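Local coordinates for protein CRISPR-associated endonuclease Cas9 (Campylobacter jejuni subsp. jejuni serotype O:2, PDB 5X2H) that cuts both strands of guide-RNA-matched DNA in bacterial defence against mobile genetic elements, its HNH domain being absent from this construct, at residues K450-N455 with A495-N500. Sequence-based numbering, arbitrary orientation.
Sequences KDEVTN and ARLVLN. With nucleotides of chain B; nucleotides of chain C.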
loop_
_atom_site.group_PDB
_atom_site.type_symbol
_atom_site.label_atom_id
_atom_site.label_comp_id
_atom_site.label_asym_id
_atom_site.label_seq_id
_atom_site.Cartn_x
_atom_site.Cartn_y
_atom_site.Cartn_z
ATOM N N LYS A 450 -2.489 -16.938 -4.202
ATOM C CA LYS A 450 -2.846 -15.524 -4.250
ATOM C C LYS A 450 -2.728 -14.868 -2.881
ATOM O O LYS A 450 -2.084 -13.822 -2.738
ATOM C CB LYS A 450 -4.260 -15.353 -4.802
ATOM C CG LYS A 450 -4.747 -13.914 -4.755
ATOM C CD LYS A 450 -3.797 -12.988 -5.506
ATOM C CE LYS A 450 -4.009 -11.532 -5.114
ATOM N NZ LYS A 450 -3.641 -11.271 -3.692
ATOM N N ASP A 451 -3.350 -15.463 -1.860
ATOM C CA ASP A 451 -3.364 -14.858 -0.533
ATOM C C ASP A 451 -1.972 -14.704 0.064
ATOM O O ASP A 451 -1.819 -13.975 1.051
ATOM C CB ASP A 451 -4.244 -15.684 0.407
ATOM C CG ASP A 451 -5.650 -15.877 -0.129
ATOM O OD1 ASP A 451 -6.062 -15.103 -1.020
ATOM O OD2 ASP A 451 -6.346 -16.802 0.343
ATOM N N GLU A 452 -0.957 -15.357 -0.506
ATOM C CA GLU A 452 0.403 -15.224 0.002
ATOM C C GLU A 452 1.036 -13.884 -0.351
ATOM O O GLU A 452 2.001 -13.477 0.306
ATOM C CB GLU A 452 1.284 -16.349 -0.541
ATOM C CG GLU A 452 0.749 -17.751 -0.319
ATOM C CD GLU A 452 1.713 -18.810 -0.814
ATOM O OE1 GLU A 452 2.871 -18.456 -1.126
ATOM O OE2 GLU A 452 1.318 -19.992 -0.895
ATOM N N VAL A 453 0.528 -13.193 -1.367
ATOM C CA VAL A 453 1.186 -12.015 -1.920
ATOM C C VAL A 453 0.256 -10.818 -1.790
ATOM O O VAL A 453 -0.810 -10.779 -2.418
ATOM C CB VAL A 453 1.591 -12.227 -3.386
ATOM C CG1 VAL A 453 2.405 -11.044 -3.884
ATOM C CG2 VAL A 453 2.370 -13.522 -3.532
ATOM N N THR A 454 0.668 -9.839 -0.983
ATOM C CA THR A 454 -0.012 -8.556 -0.895
ATOM C C THR A 454 0.731 -7.437 -1.604
ATOM O O THR A 454 0.122 -6.404 -1.896
ATOM C CB THR A 454 -0.206 -8.145 0.572
ATOM O OG1 THR A 454 1.058 -7.761 1.130
ATOM C CG2 THR A 454 -0.783 -9.292 1.377
ATOM N N ASN A 455 2.015 -7.616 -1.884
ATOM C CA ASN A 455 2.837 -6.544 -2.433
ATOM C C ASN A 455 2.455 -6.272 -3.881
ATOM O O ASN A 455 2.618 -7.156 -4.732
ATOM C CB ASN A 455 4.312 -6.921 -2.325
ATOM C CG ASN A 455 5.233 -5.727 -2.459
ATOM O OD1 ASN A 455 4.918 -4.758 -3.146
ATOM N ND2 ASN A 455 6.382 -5.791 -1.797
ATOM N N ALA A 495 11.258 -16.001 -7.530
ATOM C CA ALA A 495 11.513 -17.008 -8.554
ATOM C C ALA A 495 10.894 -18.343 -8.170
ATOM O O ALA A 495 10.248 -18.997 -8.997
ATOM C CB ALA A 495 13.015 -17.164 -8.785
ATOM N N ARG A 496 11.081 -18.762 -6.915
ATOM C CA ARG A 496 10.461 -19.993 -6.441
ATOM C C ARG A 496 8.942 -19.903 -6.495
ATOM O O ARG A 496 8.266 -20.914 -6.721
ATOM C CB ARG A 496 10.942 -20.297 -5.021
ATOM C CG ARG A 496 10.384 -21.573 -4.421
ATOM C CD ARG A 496 10.633 -22.777 -5.317
ATOM N NE ARG A 496 12.050 -22.973 -5.609
ATOM C CZ ARG A 496 12.540 -24.044 -6.227
ATOM N NH1 ARG A 496 13.843 -24.145 -6.455
ATOM N NH2 ARG A 496 11.727 -25.019 -6.611
ATOM N N LEU A 497 8.391 -18.701 -6.312
ATOM C CA LEU A 497 6.946 -18.520 -6.399
ATOM C C LEU A 497 6.462 -18.658 -7.836
ATOM O O LEU A 497 5.490 -19.373 -8.109
ATOM C CB LEU A 497 6.557 -17.155 -5.831
ATOM C CG LEU A 497 5.061 -16.841 -5.785
ATOM C CD1 LEU A 497 4.332 -17.833 -4.886
ATOM C CD2 LEU A 497 4.848 -15.427 -5.301
ATOM N N VAL A 498 7.121 -17.968 -8.768
ATOM C CA VAL A 498 6.739 -18.059 -10.174
ATOM C C VAL A 498 6.893 -19.488 -10.677
ATOM O O VAL A 498 6.082 -19.975 -11.475
ATOM C CB VAL A 498 7.565 -17.066 -11.014
ATOM C CG1 VAL A 498 7.350 -17.307 -12.496
ATOM C CG2 VAL A 498 7.195 -15.633 -10.652
ATOM N N LEU A 499 7.926 -20.188 -10.205
ATOM C CA LEU A 499 8.162 -21.561 -10.641
ATOM C C LEU A 499 7.056 -22.493 -10.155
ATOM O O LEU A 499 6.503 -23.273 -10.940
ATOM C CB LEU A 499 9.531 -22.031 -10.149
ATOM C CG LEU A 499 9.957 -23.466 -10.463
ATOM C CD1 LEU A 499 11.412 -23.502 -10.907
ATOM C CD2 LEU A 499 9.748 -24.373 -9.256
ATOM N N ASN A 500 6.724 -22.432 -8.861
ATOM C CA ASN A 500 5.659 -23.280 -8.329
ATOM C C ASN A 500 4.315 -22.930 -8.953
ATOM O O ASN A 500 3.488 -23.813 -9.206
ATOM C CB ASN A 500 5.587 -23.148 -6.808
ATOM C CG ASN A 500 6.796 -23.734 -6.112
ATOM O OD1 ASN A 500 7.292 -24.796 -6.489
ATOM N ND2 ASN A 500 7.276 -23.045 -5.084
ATOM P P G B 12 8.125 -1.924 3.008
ATOM O OP1 G B 12 8.526 -0.807 2.114
ATOM O OP2 G B 12 7.915 -1.690 4.460
ATOM O "O5'" G B 12 6.784 -2.564 2.438
ATOM C "C5'" G B 12 6.740 -3.125 1.135
ATOM C "C4'" G B 12 5.552 -4.036 0.977
ATOM O "O4'" G B 12 5.641 -5.128 1.927
ATOM C "C3'" G B 12 4.195 -3.414 1.260
ATOM O "O3'" G B 12 3.696 -2.668 0.164
ATOM C "C2'" G B 12 3.340 -4.626 1.607
ATOM O "O2'" G B 12 2.927 -5.301 0.429
ATOM C "C1'" G B 12 4.347 -5.513 2.342
ATOM N N9 G B 12 4.248 -5.373 3.809
ATOM C C8 G B 12 5.072 -4.662 4.647
ATOM N N7 G B 12 4.715 -4.742 5.901
ATOM C C5 G B 12 3.587 -5.553 5.892
ATOM C C6 G B 12 2.755 -5.999 6.955
ATOM O O6 G B 12 2.848 -5.759 8.166
ATOM N N1 G B 12 1.720 -6.807 6.494
ATOM C C2 G B 12 1.511 -7.143 5.180
ATOM N N2 G B 12 0.459 -7.932 4.928
ATOM N N3 G B 12 2.277 -6.734 4.181
ATOM C C4 G B 12 3.288 -5.949 4.607
ATOM P P G B 1 15.141 -24.745 -1.166
ATOM O OP1 G B 1 16.243 -24.688 -2.160
ATOM O OP2 G B 1 14.580 -23.488 -0.608
ATOM O "O5'" G B 1 13.943 -25.575 -1.810
ATOM C "C5'" G B 1 13.601 -25.422 -3.180
ATOM C "C4'" G B 1 12.578 -26.444 -3.605
ATOM O "O4'" G B 1 13.180 -27.765 -3.608
ATOM C "C3'" G B 1 11.369 -26.588 -2.693
ATOM O "O3'" G B 1 10.373 -25.609 -2.924
ATOM C "C2'" G B 1 10.905 -28.007 -2.983
ATOM O "O2'" G B 1 10.200 -28.057 -4.214
ATOM C "C1'" G B 1 12.243 -28.723 -3.162
ATOM N N9 G B 1 12.733 -29.286 -1.889
ATOM C C8 G B 1 13.850 -28.883 -1.197
ATOM N N7 G B 1 14.046 -29.558 -0.099
ATOM C C5 G B 1 12.993 -30.462 -0.059
ATOM C C6 G B 1 12.675 -31.456 0.902
ATOM O O6 G B 1 13.281 -31.744 1.941
ATOM N N1 G B 1 11.521 -32.152 0.559
ATOM C C2 G B 1 10.770 -31.922 -0.564
ATOM N N2 G B 1 9.690 -32.701 -0.718
ATOM N N3 G B 1 11.054 -31.000 -1.470
ATOM C C4 G B 1 12.173 -30.310 -1.157
ATOM P P DC C 19 0.582 -16.696 4.084
ATOM O OP1 DC C 19 0.002 -17.904 3.453
ATOM O OP2 DC C 19 1.000 -16.721 5.504
ATOM O "O5'" DC C 19 1.829 -16.217 3.206
ATOM C "C5'" DC C 19 3.123 -16.164 3.774
ATOM C "C4'" DC C 19 3.984 -15.153 3.041
ATOM O "O4'" DC C 19 3.661 -13.819 3.511
ATOM C "C3'" DC C 19 5.476 -15.305 3.271
ATOM O "O3'" DC C 19 6.029 -16.191 2.311
ATOM C "C2'" DC C 19 5.977 -13.880 3.075
ATOM C "C1'" DC C 19 4.852 -13.077 3.718
ATOM N N1 DC C 19 5.036 -12.862 5.193
ATOM C C2 DC C 19 6.029 -11.985 5.646
ATOM O O2 DC C 19 6.738 -11.393 4.822
ATOM N N3 DC C 19 6.184 -11.807 6.981
ATOM C C4 DC C 19 5.398 -12.458 7.842
ATOM N N4 DC C 19 5.592 -12.247 9.148
ATOM C C5 DC C 19 4.384 -13.356 7.401
ATOM C C6 DC C 19 4.239 -13.526 6.081
#
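Thr-454 OG1 lies 3.2 Å from O2' of G12 of chain B, a hydrogen bond either hydroxyl could donate; N3 of the same nucleotide, 3.4 Å from OG1, is at most a weak second partner. With chi1 at 72°, OG1 sits between the backbone N and the carbonyl carbon, turned to the nucleotide. Two bonds tie the turn: Val-453 N donates to Lys-450 O, and Lys-450 NZ reaches Val-453 O at 3.1 Å with a C=O...N angle of 168°. Between the segments the contact is small and mainly apolar, 95 Å² with no hydrogen bond: Val-453 CG2 meets Leu-497 CD2 at 3.6 Å, the side chains crossing at a slant. The extended Glu-452 side chain passes Leu-497 in the opposite direction, its OE1 4.1 Å from Leu-497 CD1 and its CG 3.8 Å from OP1 of DC19 of chain C. The Arg-496 guanidinium carries C5' of G1 of chain B 3.4 Å above its plane, over its centre. Loop and helix thus both face the guide-target nucleic acid. Helix 456-476 completes the apolar cluster, Val-458 and Leu-459 against Val-453 and Ile-462 against Leu-497, while Leu-499 of helix 493-505 packs on strand 530-532 of the RuvC sheet.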